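Local coordinates for thymidylate synthase ThyX (Streptomyces cacaoi subsp. asoensis, PDB 4P5A), which probably catalyses the FAD-dependent reductive methylation of dUMP to dTMP, with methylenetetrahydrofolate as methyl donor, and works as a homotetramer, at residues B[12-26]-B[64-77]. Residues are numbered along the deposited sequence; the frame is centred on the assembly and turned at random. Where two conformers were deposited one is given.
With FAD (flavin-adenine dinucleotide), chain L.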
loop_
_atom_site.group_PDB
_atom_site.type_symbol
_atom_site.label_atom_id
_atom_site.label_comp_id
_atom_site.label_asym_id
_atom_site.label_seq_id
_atom_site.Cartn_x
_atom_site.Cartn_y
_atom_site.Cartn_z
ATOM N N ILE B 12 -12.391 -18.989 -18.588
ATOM C CA ILE B 12 -11.955 -18.193 -17.448
ATOM C C ILE B 12 -13.010 -17.137 -17.370
ATOM O O ILE B 12 -13.280 -16.489 -18.394
ATOM C CB ILE B 12 -10.705 -17.472 -17.853
ATOM C CG1 ILE B 12 -9.573 -18.415 -18.217
ATOM C CG2 ILE B 12 -10.232 -16.685 -16.645
ATOM C CD1 ILE B 12 -8.992 -19.050 -17.138
ATOM N N THR B 13 -13.691 -17.032 -16.255
ATOM C CA THR B 13 -14.851 -16.139 -16.228
ATOM C C THR B 13 -14.675 -14.993 -15.252
ATOM O O THR B 13 -14.008 -15.113 -14.229
ATOM C CB THR B 13 -16.106 -16.839 -15.896
ATOM O OG1 THR B 13 -16.074 -17.225 -14.572
ATOM C CG2 THR B 13 -16.325 -18.108 -16.779
ATOM N N VAL B 14 -15.227 -13.871 -15.631
ATOM C CA VAL B 14 -15.153 -12.603 -14.860
ATOM C C VAL B 14 -16.569 -12.030 -14.943
ATOM O O VAL B 14 -17.179 -11.912 -16.062
ATOM C CB VAL B 14 -14.189 -11.615 -15.512
ATOM C CG1 VAL B 14 -14.343 -10.257 -14.901
ATOM C CG2 VAL B 14 -12.714 -12.091 -15.386
ATOM N N GLU B 15 -17.138 -11.734 -13.780
ATOM C CA GLU B 15 -18.460 -11.019 -13.766
ATOM C C GLU B 15 -18.291 -9.807 -12.914
ATOM O O GLU B 15 -17.774 -9.907 -11.833
ATOM C CB GLU B 15 -19.539 -11.909 -13.129
ATOM C CG GLU B 15 -19.793 -13.202 -13.963
ATOM C CD GLU B 15 -20.430 -14.333 -13.114
ATOM O OE1 GLU B 15 -19.972 -15.505 -13.285
ATOM O OE2 GLU B 15 -21.329 -13.999 -12.255
ATOM N N LEU B 16 -18.906 -8.679 -13.314
ATOM C CA LEU B 16 -18.899 -7.524 -12.395
ATOM C C LEU B 16 -20.051 -7.712 -11.339
ATOM O O LEU B 16 -21.249 -7.878 -11.687
ATOM C CB LEU B 16 -19.131 -6.229 -13.219
ATOM C CG LEU B 16 -19.244 -4.960 -12.370
ATOM C CD1 LEU B 16 -17.819 -4.596 -11.918
ATOM C CD2 LEU B 16 -19.754 -3.788 -13.280
ATOM N N VAL B 17 -19.698 -7.825 -10.082
ATOM C CA VAL B 17 -20.618 -8.083 -8.956
ATOM C C VAL B 17 -21.228 -6.773 -8.558
ATOM O O VAL B 17 -22.429 -6.719 -8.271
ATOM C CB VAL B 17 -19.829 -8.589 -7.691
ATOM C CG1 VAL B 17 -20.704 -8.616 -6.392
ATOM C CG2 VAL B 17 -19.123 -9.855 -7.935
ATOM N N ASP B 18 -20.437 -5.709 -8.463
ATOM C CA ASP B 18 -21.005 -4.462 -8.085
ATOM C C ASP B 18 -20.040 -3.387 -8.450
ATOM O O ASP B 18 -18.878 -3.678 -8.720
ATOM C CB ASP B 18 -21.154 -4.414 -6.546
ATOM C CG ASP B 18 -22.061 -3.255 -6.112
ATOM O OD1 ASP B 18 -22.893 -2.757 -6.956
ATOM O OD2 ASP B 18 -21.869 -2.795 -4.955
ATOM N N SER B 19 -20.470 -2.140 -8.454
ATOM C CA SER B 19 -19.481 -1.076 -8.669
ATOM C C SER B 19 -20.027 0.240 -8.224
ATOM O O SER B 19 -21.308 0.398 -8.053
ATOM C CB SER B 19 -19.159 -0.953 -10.173
ATOM O OG SER B 19 -20.344 -0.684 -10.970
ATOM N N SER B 20 -19.144 1.219 -8.068
ATOM C CA SER B 20 -19.605 2.563 -7.981
ATOM C C SER B 20 -18.494 3.327 -8.705
ATOM O O SER B 20 -17.480 3.695 -8.076
ATOM C CB SER B 20 -19.685 2.962 -6.507
ATOM O OG SER B 20 -19.959 4.324 -6.410
ATOM N N ALA B 21 -18.627 3.423 -10.009
ATOM C CA ALA B 21 -17.538 4.026 -10.803
ATOM C C ALA B 21 -18.082 4.687 -12.011
ATOM O O ALA B 21 -18.974 4.105 -12.736
ATOM C CB ALA B 21 -16.587 2.964 -11.272
ATOM N N SER B 22 -17.622 5.912 -12.229
ATOM C CA SER B 22 -18.086 6.653 -13.429
ATOM C C SER B 22 -17.044 7.709 -13.746
ATOM O O SER B 22 -16.225 8.072 -12.895
ATOM C CB SER B 22 -19.416 7.357 -13.079
ATOM O OG SER B 22 -19.191 8.388 -12.094
ATOM N N ASP B 23 -17.095 8.253 -14.986
ATOM C CA ASP B 23 -16.189 9.312 -15.265
ATOM C C ASP B 23 -16.437 10.549 -14.466
ATOM O O ASP B 23 -15.527 11.254 -14.091
ATOM C CB ASP B 23 -16.328 9.667 -16.779
ATOM C CG ASP B 23 -15.868 8.481 -17.747
ATOM O OD1 ASP B 23 -16.613 8.138 -18.712
ATOM O OD2 ASP B 23 -14.761 7.867 -17.531
ATOM N N LEU B 24 -17.714 10.812 -14.171
ATOM C CA LEU B 24 -18.033 11.956 -13.335
ATOM C C LEU B 24 -17.364 11.887 -11.963
ATOM O O LEU B 24 -16.972 12.925 -11.433
ATOM C CB LEU B 24 -19.540 12.010 -13.169
ATOM C CG LEU B 24 -19.912 13.030 -12.097
ATOM C CD1 LEU B 24 -19.834 14.521 -12.582
ATOM C CD2 LEU B 24 -21.279 12.654 -11.426
ATOM N N ALA B 25 -17.201 10.687 -11.430
ATOM C CA ALA B 25 -16.551 10.572 -10.092
ATOM C C ALA B 25 -15.102 11.075 -10.140
ATOM O O ALA B 25 -14.560 11.577 -9.134
ATOM C CB ALA B 25 -16.613 9.030 -9.619
ATOM N N VAL B 26 -14.452 10.909 -11.293
ATOM C CA VAL B 26 -13.069 11.417 -11.425
ATOM C C VAL B 26 -13.016 12.910 -11.470
ATOM O O VAL B 26 -12.157 13.508 -10.869
ATOM C CB VAL B 26 -12.475 10.908 -12.739
ATOM C CG1 VAL B 26 -10.923 11.351 -12.928
ATOM C CG2 VAL B 26 -12.583 9.427 -12.789
ATOM N N PRO B 64 -7.056 11.224 -8.723
ATOM C CA PRO B 64 -8.452 11.325 -8.968
ATOM C C PRO B 64 -9.131 10.083 -9.488
ATOM O O PRO B 64 -10.327 9.915 -9.236
ATOM C CB PRO B 64 -8.595 12.463 -10.033
ATOM C CG PRO B 64 -7.373 13.350 -9.740
ATOM C CD PRO B 64 -6.299 12.277 -9.467
ATOM N N PHE B 65 -8.411 9.193 -10.179
ATOM C CA PHE B 65 -9.037 7.987 -10.645
ATOM C C PHE B 65 -9.227 6.910 -9.573
ATOM O O PHE B 65 -9.721 5.799 -9.826
ATOM C CB PHE B 65 -8.165 7.410 -11.765
ATOM C CG PHE B 65 -8.095 8.349 -13.003
ATOM C CD1 PHE B 65 -9.125 8.325 -13.972
ATOM C CD2 PHE B 65 -7.042 9.216 -13.177
ATOM C CE1 PHE B 65 -9.092 9.168 -15.061
ATOM C CE2 PHE B 65 -7.052 10.145 -14.302
ATOM C CZ PHE B 65 -8.065 10.032 -15.265
ATOM N N GLU B 66 -8.845 7.191 -8.338
ATOM C CA GLU B 66 -9.011 6.185 -7.248
ATOM C C GLU B 66 -10.342 6.313 -6.535
ATOM O O GLU B 66 -10.624 5.431 -5.665
ATOM C CB GLU B 66 -7.894 6.377 -6.177
ATOM C CG GLU B 66 -6.525 6.098 -6.760
ATOM C CD GLU B 66 -5.375 6.348 -5.716
ATOM O OE1 GLU B 66 -5.679 6.521 -4.503
ATOM O OE2 GLU B 66 -4.220 6.359 -6.142
ATOM N N HIS B 67 -11.111 7.370 -6.819
ATOM C CA HIS B 67 -12.303 7.611 -5.975
ATOM C C HIS B 67 -13.498 6.862 -6.558
ATOM O O HIS B 67 -14.500 7.451 -6.971
ATOM C CB HIS B 67 -12.556 9.134 -5.823
ATOM C CG HIS B 67 -11.409 9.764 -5.107
ATOM N ND1 HIS B 67 -11.400 9.978 -3.740
ATOM C CD2 HIS B 67 -10.207 10.172 -5.550
ATOM C CE1 HIS B 67 -10.239 10.476 -3.358
ATOM N NE2 HIS B 67 -9.496 10.623 -4.427
ATOM N N ASN B 68 -13.398 5.522 -6.609
ATOM C CA ASN B 68 -14.442 4.681 -7.147
ATOM C C ASN B 68 -14.174 3.272 -6.778
ATOM O O ASN B 68 -13.086 3.020 -6.225
ATOM C CB ASN B 68 -14.534 4.808 -8.697
ATOM C CG ASN B 68 -13.165 4.712 -9.381
ATOM O OD1 ASN B 68 -12.571 5.719 -9.946
ATOM N ND2 ASN B 68 -12.668 3.598 -9.336
ATOM N N SER B 69 -15.022 2.344 -7.166
ATOM C CA SER B 69 -14.743 0.942 -6.836
ATOM C C SER B 69 -15.423 0.021 -7.843
ATOM O O SER B 69 -16.540 0.357 -8.351
ATOM C CB SER B 69 -15.267 0.676 -5.449
ATOM O OG SER B 69 -15.035 -0.652 -5.073
ATOM N N MET B 70 -14.798 -1.102 -8.095
ATOM C CA MET B 70 -15.438 -2.131 -8.917
ATOM C C MET B 70 -15.174 -3.468 -8.271
ATOM O O MET B 70 -14.013 -3.706 -7.869
ATOM C CB MET B 70 -14.786 -2.150 -10.310
ATOM C CG MET B 70 -15.340 -0.955 -11.197
ATOM S SD MET B 70 -14.213 -0.775 -12.656
ATOM C CE MET B 70 -12.713 0.122 -11.955
ATOM N N THR B 71 -16.156 -4.345 -8.230
ATOM C CA THR B 71 -15.842 -5.687 -7.598
ATOM C C THR B 71 -16.155 -6.744 -8.626
ATOM O O THR B 71 -17.261 -6.765 -9.179
ATOM C CB THR B 71 -16.744 -5.925 -6.402
ATOM O OG1 THR B 71 -16.437 -4.949 -5.327
ATOM C CG2 THR B 71 -16.650 -7.375 -5.828
ATOM N N PHE B 72 -15.212 -7.627 -8.864
ATOM C CA PHE B 72 -15.371 -8.705 -9.852
ATOM C C PHE B 72 -15.433 -10.053 -9.165
ATOM O O PHE B 72 -14.655 -10.315 -8.230
ATOM C CB PHE B 72 -14.169 -8.739 -10.798
ATOM C CG PHE B 72 -14.065 -7.510 -11.657
ATOM C CD1 PHE B 72 -14.932 -7.379 -12.771
ATOM C CD2 PHE B 72 -13.176 -6.503 -11.335
ATOM C CE1 PHE B 72 -14.841 -6.248 -13.618
ATOM C CE2 PHE B 72 -13.087 -5.357 -12.159
ATOM C CZ PHE B 72 -13.934 -5.241 -13.272
ATOM N N LEU B 73 -16.218 -10.948 -9.725
ATOM C CA LEU B 73 -16.160 -12.370 -9.369
ATOM C C LEU B 73 -15.375 -13.046 -10.465
ATOM O O LEU B 73 -15.752 -12.999 -11.677
ATOM C CB LEU B 73 -17.610 -12.994 -9.374
ATOM C CG LEU B 73 -17.754 -14.533 -9.068
ATOM C CD1 LEU B 73 -17.188 -14.900 -7.696
ATOM C CD2 LEU B 73 -19.317 -14.804 -9.025
ATOM N N VAL B 74 -14.288 -13.722 -10.081
ATOM C CA VAL B 74 -13.385 -14.298 -11.052
ATOM C C VAL B 74 -13.296 -15.811 -10.781
ATOM O O VAL B 74 -13.115 -16.235 -9.668
ATOM C CB VAL B 74 -11.939 -13.704 -10.854
ATOM C CG1 VAL B 74 -10.941 -14.351 -11.878
ATOM C CG2 VAL B 74 -11.984 -12.148 -11.069
ATOM N N ARG B 75 -13.457 -16.631 -11.820
ATOM C CA ARG B 75 -13.161 -18.034 -11.726
ATOM C C ARG B 75 -12.018 -18.443 -12.664
ATOM O O ARG B 75 -12.086 -18.206 -13.894
ATOM C CB ARG B 75 -14.429 -18.834 -12.100
ATOM C CG ARG B 75 -14.278 -20.385 -11.873
ATOM C CD ARG B 75 -15.670 -21.169 -12.110
ATOM N NE ARG B 75 -16.808 -20.277 -11.853
ATOM C CZ ARG B 75 -17.443 -20.143 -10.685
ATOM N NH1 ARG B 75 -17.107 -20.883 -9.619
ATOM N NH2 ARG B 75 -18.431 -19.273 -10.579
ATOM N N ALA B 76 -10.941 -19.009 -12.108
ATOM C CA ALA B 76 -9.723 -19.213 -12.918
ATOM C C ALA B 76 -8.932 -20.261 -12.179
ATOM O O ALA B 76 -9.095 -20.425 -10.944
ATOM C CB ALA B 76 -8.895 -17.850 -13.046
ATOM N N PRO B 77 -7.963 -20.935 -12.891
ATOM C CA PRO B 77 -7.081 -21.891 -12.267
ATOM C C PRO B 77 -6.116 -21.193 -11.300
ATOM O O PRO B 77 -5.805 -19.990 -11.475
ATOM C CB PRO B 77 -6.334 -22.525 -13.458
ATOM C CG PRO B 77 -6.363 -21.458 -14.548
ATOM C CD PRO B 77 -7.725 -20.755 -14.348
HETATM P PA FAD L . 2.222 6.827 -4.131
HETATM O O1A FAD L . 3.517 6.556 -3.690
HETATM O O2A FAD L . 1.222 7.094 -3.087
HETATM O O5B FAD L . 1.758 5.489 -4.899
HETATM C C5B FAD L . 2.600 4.943 -5.790
HETATM C C4B FAD L . 1.794 4.178 -6.928
HETATM O O4B FAD L . 1.250 3.086 -6.136
HETATM C C3B FAD L . 0.583 4.894 -7.513
HETATM O O3B FAD L . 1.135 5.579 -8.642
HETATM C C2B FAD L . -0.316 3.761 -7.939
HETATM O O2B FAD L . 0.192 3.075 -9.137
HETATM C C1B FAD L . -0.132 2.873 -6.707
HETATM N N9A FAD L . -1.116 3.121 -5.620
HETATM C C8A FAD L . -0.832 3.379 -4.305
HETATM N N7A FAD L . -2.025 3.398 -3.623
HETATM C C5A FAD L . -3.044 3.177 -4.504
HETATM C C6A FAD L . -4.419 3.123 -4.351
HETATM N N6A FAD L . -5.016 3.226 -3.160
HETATM N N1A FAD L . -5.177 2.856 -5.461
HETATM C C2A FAD L . -4.591 2.660 -6.643
HETATM N N3A FAD L . -3.226 2.696 -6.812
HETATM C C4A FAD L . -2.440 2.986 -5.756
HETATM N N1 FAD L . -2.631 16.107 -4.905
HETATM C C2 FAD L . -3.764 16.680 -4.562
HETATM O O2 FAD L . -4.442 16.237 -3.618
HETATM N N3 FAD L . -4.264 17.776 -5.285
HETATM C C4 FAD L . -3.612 18.269 -6.384
HETATM O O4 FAD L . -4.101 19.239 -7.020
HETATM C C4X FAD L . -2.383 17.666 -6.774
HETATM N N5 FAD L . -1.704 18.122 -7.867
HETATM C C5X FAD L . -0.417 17.615 -8.107
HETATM C C6 FAD L . 0.424 18.195 -9.127
HETATM C C7 FAD L . 1.721 17.653 -9.285
HETATM C C7M FAD L . 2.569 18.316 -10.437
HETATM C C8 FAD L . 2.244 16.610 -8.499
HETATM C C8M FAD L . 3.634 15.928 -8.641
HETATM C C9 FAD L . 1.415 16.075 -7.508
HETATM C C9A FAD L . 0.116 16.550 -7.344
HETATM N N10 FAD L . -0.674 16.021 -6.278
HETATM C C10 FAD L . -1.879 16.586 -6.022
HETATM C "C1'" FAD L . -0.233 14.853 -5.474
HETATM C "C2'" FAD L . -0.567 13.557 -6.338
HETATM O "O2'" FAD L . -1.994 13.374 -6.565
HETATM C "C3'" FAD L . -0.079 12.321 -5.591
HETATM O "O3'" FAD L . -0.654 12.307 -4.286
HETATM C "C4'" FAD L . 1.469 12.299 -5.449
HETATM O "O4'" FAD L . 2.045 12.672 -6.681
HETATM C "C5'" FAD L . 1.960 10.908 -5.109
HETATM O "O5'" FAD L . 1.787 10.096 -6.339
HETATM P P FAD L . 1.255 8.583 -6.220
HETATM O O1P FAD L . -0.084 8.509 -5.639
HETATM O O2P FAD L . 1.311 8.124 -7.665
HETATM O O3P FAD L . 2.360 7.903 -5.305
HETATM O O HOH W 1 -16.810 -15.456 -12.884
#
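L16 lays its CD1 methyl over one face of the F72 ring, 4.2 Å from the centroid. With CG anti to the backbone N (chi1 176°), the side chain reaches back over its partner strand, where L16 CD1 also comes within 3.5 Å of T71 O. V14 reaches the same ring obliquely, its CG1 3.6 Å from F72 CD1. On the other sheet face T13 and R75 run side by side, and a water accepts from T13 OG1 while donating to E15 OE1 and L73 O, so one water joins the T13 hydroxyl and the E15 carboxylate of strand 13-20 to a backbone carbonyl of the partner strand. Strands 13-20 and 69-77 form the outer pair, within this chain, of the antiparallel sheet of the ThyX fold, with 174-181 bonded along the far side of 69-77. The register slips at a classic beta bulge, where V17 and D18 both face T71: V17 N gives T71 O a 2.8 Å bond, D18 N only a weak one. V17 CG2 then leans on L73 CB at 3.8 Å. Past the strands, V26 of helix 23-30 sets CG1 over the F65 ring, 3.8 Å from its centroid, while helix 48-58 also packs on both residues. Beside F65, E66 turns away from 12-26 and brings its carboxylate carbon CD to 3.5 Å from N1A of the FAD adenine; R184 and R88 of the third subunit form salt bridges to OE2, and S91 OG of the second subunit is hydrogen-bonded to OE1. An alanine in place of E66 would probably leave the two arginine charges without their common mate and open a gap beside the adenine, in a pocket built from three subunits.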